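Local coordinates for ABC-type transport system, molybdenum-specific extracellular solute-binding protein (Clostridium difficile, PDB 4KD5) that probably binds molybdate or tungstate outside the cell as the solute-binding component of an ABC-type molybdenum importer, at residues 86-91 with 228-233; 128-133 with 187-192. All coordinates share one frame; numbering follows the deposited sequence.

From the N terminus, the chain builds strands of the first lobe before entering strand 82-94, which crosses to the second lobe and supplies residues 86-91 of contact 1. It then forms helix 122-133, whose C-terminal end meets the loop 187-192 in contact 2, closing a loop within the second lobe. Strand 193-198 leads back, and the C-terminal segment 228-233 returns to strand 82-94. Contact 1 thus closes a long loop inside which contact 2 is nested. The two touch: N87 N lies 2.7 Å from I192 O, probably as a hydrogen bond, and L89 packs on V130, so hinge strands and lobe surface are tied together.

Contact 1. Residues 86-91 with 228-233; sequences KNDLVL and GYKKVE
G228 O lies 3.7 Å from N87 OD1, a contact between two acceptors, as the chain leaves helix 218-226. At the backbone angles of G228 a CB would be jammed against the carbonyl O of the preceding residue. At Y229 the ring meets the N87 amide from an oblique direction: N87 ND2 is 3.5 Å from Y229 CE1, and the two planes are 40° apart. The amide is held by polar partners at both ends, since ND2 bonds to S170 OG and Y194 OH while OD1 accepts from D88 N at 3.2 Å.

K230 forms an antiparallel hydrogen-bonded pair with K86. The bond from K86 N to K230 O is 2.9 Å long and almost straight (170°); the return bond from K230 N to K86 O has the same length but is more bent at the hydrogen. Beyond CB the K230 chain turns away from the partner strand. K231 CB points away from the partner segment, and its carbonyl O lies 3.8 Å from K86 CD. V232 crosses the K86 side chain at about a right angle, with CG1 3.4 Å from K86 NZ. Finally E233 ends the chain with a salt bridge, OE2 to K86 NZ at 3.2 Å, weak as a hydrogen bond. K86 reaches it by bending near its tip, where chi3 is almost eclipsed (5°).

Y229 also stacks edge-to-face on Y194, touches F224 of helix 218-226 and makes a weak bond from its hydroxyl to S15 O; S15 and Y168, which N87 touches, are predicted molybdate ligands. K231 lies over Q221 and E225 of that helix. The short, weakly bonded strand 230-231 pairs with strand 82-94 through the K86-K230 bridge where that strand passes between lobes; strands 164-168 and 178-183 pair with its later part.

Contact 2. Residues 128-133 with 187-192; sequences DEVLTN and KTHSPI
V130 and E129 bring the C-terminal end of helix 122-133 against T188, H189 and S190. In the buried part, V130 CG2 sits 3.7 Å from T188 OG1 and 3.9 Å from H189 ND1. Valine and histidine run side by side in the same direction, and V130 also packs on T184. T188 OG1 lies in plane at the edge of the imidazole, and is itself bonded to D185 O. One residue earlier, E129 CB meets H189 CB at 4.0 Å. With CG beside the backbone N (chi1 -74°), the E129 chain then runs out extended to the loop backbone: S190 N donates to E129 OE1 over 2.9 Å, approaching from above the carboxylate plane (40° out of it). S190 CB rests 3.5 Å from E129 OE2, completing this close-packed side.

Toward solvent the contact thins. N133, the exposed last residue of the helix, brings ND2 to 3.0 Å from T188 O.

S190 also touches Y126, one turn before V130 on the helix and part of the 2-butanol pocket. The contact packs the helix end on the loop leading into strand 193-198, whose pairing with strands 58-60 and 82-94 is consistent with an interlobe crossing of the two-lobed periplasmic binding protein fold.

Contact 1. Residues 86-91 with 228-233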
# COMPACT_ATOMS: atom_id res chain seq x y z
N LYS A 86 -23.63 -7.68 -8.72
CA LYS A 86 -24.51 -8.81 -8.92
C LYS A 86 -25.36 -8.54 -10.15
O LYS A 86 -25.51 -7.39 -10.57
CB LYS A 86 -25.39 -9.04 -7.69
CG LYS A 86 -26.33 -7.89 -7.37
CD LYS A 86 -27.12 -8.12 -6.07
CE LYS A 86 -26.70 -9.38 -5.32
NZ LYS A 86 -25.54 -9.18 -4.42
N ASN A 87 -25.91 -9.60 -10.74
CA ASN A 87 -26.77 -9.43 -11.90
C ASN A 87 -28.23 -9.63 -11.52
O ASN A 87 -28.53 -10.10 -10.42
CB ASN A 87 -26.37 -10.40 -13.01
CG ASN A 87 -26.20 -9.71 -14.35
OD1 ASN A 87 -26.94 -8.78 -14.68
ND2 ASN A 87 -25.22 -10.16 -15.12
N ASP A 88 -29.13 -9.26 -12.42
CA ASP A 88 -30.54 -9.51 -12.21
C ASP A 88 -31.09 -10.40 -13.32
O ASP A 88 -30.69 -10.27 -14.47
CB ASP A 88 -31.33 -8.20 -12.16
CG ASP A 88 -31.61 -7.74 -10.74
OD1 ASP A 88 -31.75 -8.62 -9.86
OD2 ASP A 88 -31.67 -6.52 -10.50
N LEU A 89 -31.98 -11.32 -12.95
CA LEU A 89 -32.64 -12.17 -13.93
C LEU A 89 -33.89 -11.42 -14.38
O LEU A 89 -34.77 -11.11 -13.57
CB LEU A 89 -33.04 -13.51 -13.31
CG LEU A 89 -32.99 -14.79 -14.15
CD1 LEU A 89 -34.29 -15.54 -14.05
CD2 LEU A 89 -32.67 -14.51 -15.60
N VAL A 90 -33.98 -11.12 -15.68
CA VAL A 90 -35.09 -10.32 -16.18
C VAL A 90 -35.93 -11.04 -17.23
O VAL A 90 -35.47 -11.98 -17.87
CB VAL A 90 -34.61 -8.96 -16.73
CG1 VAL A 90 -33.95 -8.15 -15.63
CG2 VAL A 90 -33.65 -9.16 -17.89
N LEU A 91 -37.16 -10.57 -17.38
CA LEU A 91 -38.07 -11.07 -18.40
C LEU A 91 -38.09 -10.10 -19.59
O LEU A 91 -38.40 -8.92 -19.43
CB LEU A 91 -39.48 -11.21 -17.83
CG LEU A 91 -40.60 -11.68 -18.77
CD1 LEU A 91 -40.35 -13.10 -19.25
CD2 LEU A 91 -41.96 -11.58 -18.10
N GLY A 228 -25.28 -2.77 -17.17
CA GLY A 228 -26.39 -3.61 -16.78
C GLY A 228 -26.20 -4.35 -15.47
O GLY A 228 -27.11 -5.06 -15.01
N TYR A 229 -25.03 -4.20 -14.87
CA TYR A 229 -24.79 -4.82 -13.57
C TYR A 229 -25.41 -4.00 -12.46
O TYR A 229 -25.88 -2.88 -12.69
CB TYR A 229 -23.29 -5.05 -13.36
CG TYR A 229 -22.73 -6.00 -14.38
CD1 TYR A 229 -22.82 -7.37 -14.19
CD2 TYR A 229 -22.13 -5.53 -15.54
CE1 TYR A 229 -22.31 -8.25 -15.12
CE2 TYR A 229 -21.62 -6.41 -16.47
CZ TYR A 229 -21.72 -7.76 -16.26
OH TYR A 229 -21.22 -8.63 -17.19
N LYS A 230 -25.41 -4.55 -11.25
CA LYS A 230 -26.11 -3.92 -10.14
C LYS A 230 -25.28 -3.95 -8.87
O LYS A 230 -24.49 -4.87 -8.66
CB LYS A 230 -27.47 -4.60 -9.93
CG LYS A 230 -28.54 -3.70 -9.35
CD LYS A 230 -28.71 -3.96 -7.87
CE LYS A 230 -29.46 -2.83 -7.19
NZ LYS A 230 -29.65 -3.09 -5.73
N LYS A 231 -25.48 -2.94 -8.03
CA LYS A 231 -24.78 -2.80 -6.75
C LYS A 231 -25.17 -3.91 -5.77
O LYS A 231 -26.31 -4.38 -5.78
CB LYS A 231 -25.11 -1.43 -6.16
CG LYS A 231 -24.69 -1.23 -4.72
CD LYS A 231 -23.56 -0.21 -4.61
CE LYS A 231 -22.45 -0.74 -3.71
NZ LYS A 231 -22.12 0.22 -2.62
N VAL A 232 -24.23 -4.33 -4.93
CA VAL A 232 -24.48 -5.40 -3.97
C VAL A 232 -25.06 -4.88 -2.65
O VAL A 232 -24.39 -4.17 -1.91
CB VAL A 232 -23.21 -6.21 -3.67
CG1 VAL A 232 -23.48 -7.24 -2.58
CG2 VAL A 232 -22.71 -6.89 -4.93
N GLU A 233 -26.32 -5.25 -2.38
CA GLU A 233 -26.98 -4.99 -1.10
C GLU A 233 -26.82 -3.57 -0.56
O GLU A 233 -27.80 -2.89 -0.28
CB GLU A 233 -26.54 -6.01 -0.06
CG GLU A 233 -26.70 -7.45 -0.52
CD GLU A 233 -27.93 -7.65 -1.39
OE1 GLU A 233 -29.06 -7.66 -0.86
OE2 GLU A 233 -27.76 -7.79 -2.62

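Contact 2. Residues 128-133 with 187-192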
# COMPACT_ATOMS: atom_id res chain seq x y z
N ASP A 128 -34.74 -21.51 -13.99
CA ASP A 128 -35.33 -22.71 -13.43
C ASP A 128 -35.67 -22.51 -11.96
O ASP A 128 -36.70 -22.98 -11.48
CB ASP A 128 -34.38 -23.89 -13.59
CG ASP A 128 -34.94 -25.17 -13.01
OD1 ASP A 128 -34.68 -25.47 -11.83
OD2 ASP A 128 -35.65 -25.89 -13.74
N GLU A 129 -34.80 -21.80 -11.24
CA GLU A 129 -35.04 -21.51 -9.83
C GLU A 129 -36.29 -20.66 -9.64
O GLU A 129 -37.13 -20.97 -8.79
CB GLU A 129 -33.83 -20.81 -9.20
CG GLU A 129 -32.65 -21.71 -8.94
CD GLU A 129 -31.66 -21.09 -7.97
OE1 GLU A 129 -32.11 -20.58 -6.93
OE2 GLU A 129 -30.44 -21.12 -8.25
N VAL A 130 -36.39 -19.58 -10.41
CA VAL A 130 -37.55 -18.68 -10.34
C VAL A 130 -38.86 -19.42 -10.59
O VAL A 130 -39.78 -19.35 -9.78
CB VAL A 130 -37.41 -17.52 -11.35
CG1 VAL A 130 -38.68 -16.69 -11.39
CG2 VAL A 130 -36.22 -16.63 -10.98
N LEU A 131 -38.94 -20.13 -11.71
CA LEU A 131 -40.15 -20.86 -12.09
C LEU A 131 -40.50 -21.95 -11.07
O LEU A 131 -41.67 -22.22 -10.82
CB LEU A 131 -40.01 -21.44 -13.50
CG LEU A 131 -39.73 -20.44 -14.63
CD1 LEU A 131 -39.62 -21.15 -15.97
CD2 LEU A 131 -40.81 -19.38 -14.69
N THR A 132 -39.47 -22.58 -10.50
CA THR A 132 -39.66 -23.59 -9.45
C THR A 132 -40.24 -22.96 -8.18
O THR A 132 -41.28 -23.40 -7.68
CB THR A 132 -38.32 -24.28 -9.11
OG1 THR A 132 -37.84 -24.98 -10.26
CG2 THR A 132 -38.49 -25.25 -7.96
N ASN A 133 -39.57 -21.93 -7.68
CA ASN A 133 -40.00 -21.24 -6.47
C ASN A 133 -41.37 -20.56 -6.59
O ASN A 133 -42.10 -20.47 -5.61
CB ASN A 133 -38.93 -20.24 -6.03
CG ASN A 133 -37.69 -20.91 -5.49
OD1 ASN A 133 -37.57 -22.14 -5.51
ND2 ASN A 133 -36.74 -20.11 -5.01
N LYS A 187 -35.80 -12.44 -4.19
CA LYS A 187 -36.15 -13.45 -3.20
C LYS A 187 -36.37 -14.83 -3.82
O LYS A 187 -36.36 -15.85 -3.12
CB LYS A 187 -37.45 -13.06 -2.47
CG LYS A 187 -37.42 -11.75 -1.70
CD LYS A 187 -38.85 -11.34 -1.32
CE LYS A 187 -38.89 -10.15 -0.36
NZ LYS A 187 -38.55 -10.54 1.04
N THR A 188 -36.58 -14.86 -5.13
CA THR A 188 -37.02 -16.06 -5.83
C THR A 188 -35.90 -16.93 -6.41
O THR A 188 -36.18 -17.95 -7.04
CB THR A 188 -38.02 -15.71 -6.95
OG1 THR A 188 -37.36 -14.92 -7.94
CG2 THR A 188 -39.20 -14.93 -6.39
N HIS A 189 -34.65 -16.52 -6.21
CA HIS A 189 -33.50 -17.28 -6.71
C HIS A 189 -32.20 -17.00 -5.96
O HIS A 189 -32.08 -15.99 -5.26
CB HIS A 189 -33.30 -17.02 -8.21
CG HIS A 189 -32.87 -15.65 -8.53
ND1 HIS A 189 -33.78 -14.58 -8.70
CD2 HIS A 189 -31.65 -15.08 -8.73
CE1 HIS A 189 -33.12 -13.50 -8.97
NE2 HIS A 189 -31.83 -13.74 -9.00
N SER A 190 -31.24 -17.91 -6.09
CA SER A 190 -29.92 -17.75 -5.48
C SER A 190 -29.23 -16.51 -6.05
O SER A 190 -29.37 -16.22 -7.23
CB SER A 190 -29.07 -18.99 -5.77
OG SER A 190 -27.81 -18.92 -5.12
N PRO A 191 -28.50 -15.77 -5.19
CA PRO A 191 -27.84 -14.53 -5.62
C PRO A 191 -26.93 -14.75 -6.83
O PRO A 191 -26.09 -15.66 -6.82
CB PRO A 191 -26.99 -14.16 -4.40
CG PRO A 191 -27.73 -14.76 -3.25
CD PRO A 191 -28.28 -16.05 -3.76
N ILE A 192 -27.11 -13.92 -7.85
CA ILE A 192 -26.26 -13.95 -9.04
C ILE A 192 -25.14 -12.93 -8.86
O ILE A 192 -25.23 -11.80 -9.35
CB ILE A 192 -27.07 -13.61 -10.31
CG1 ILE A 192 -28.40 -14.38 -10.32
CG2 ILE A 192 -26.27 -13.92 -11.56
CD1 ILE A 192 -29.28 -14.09 -11.52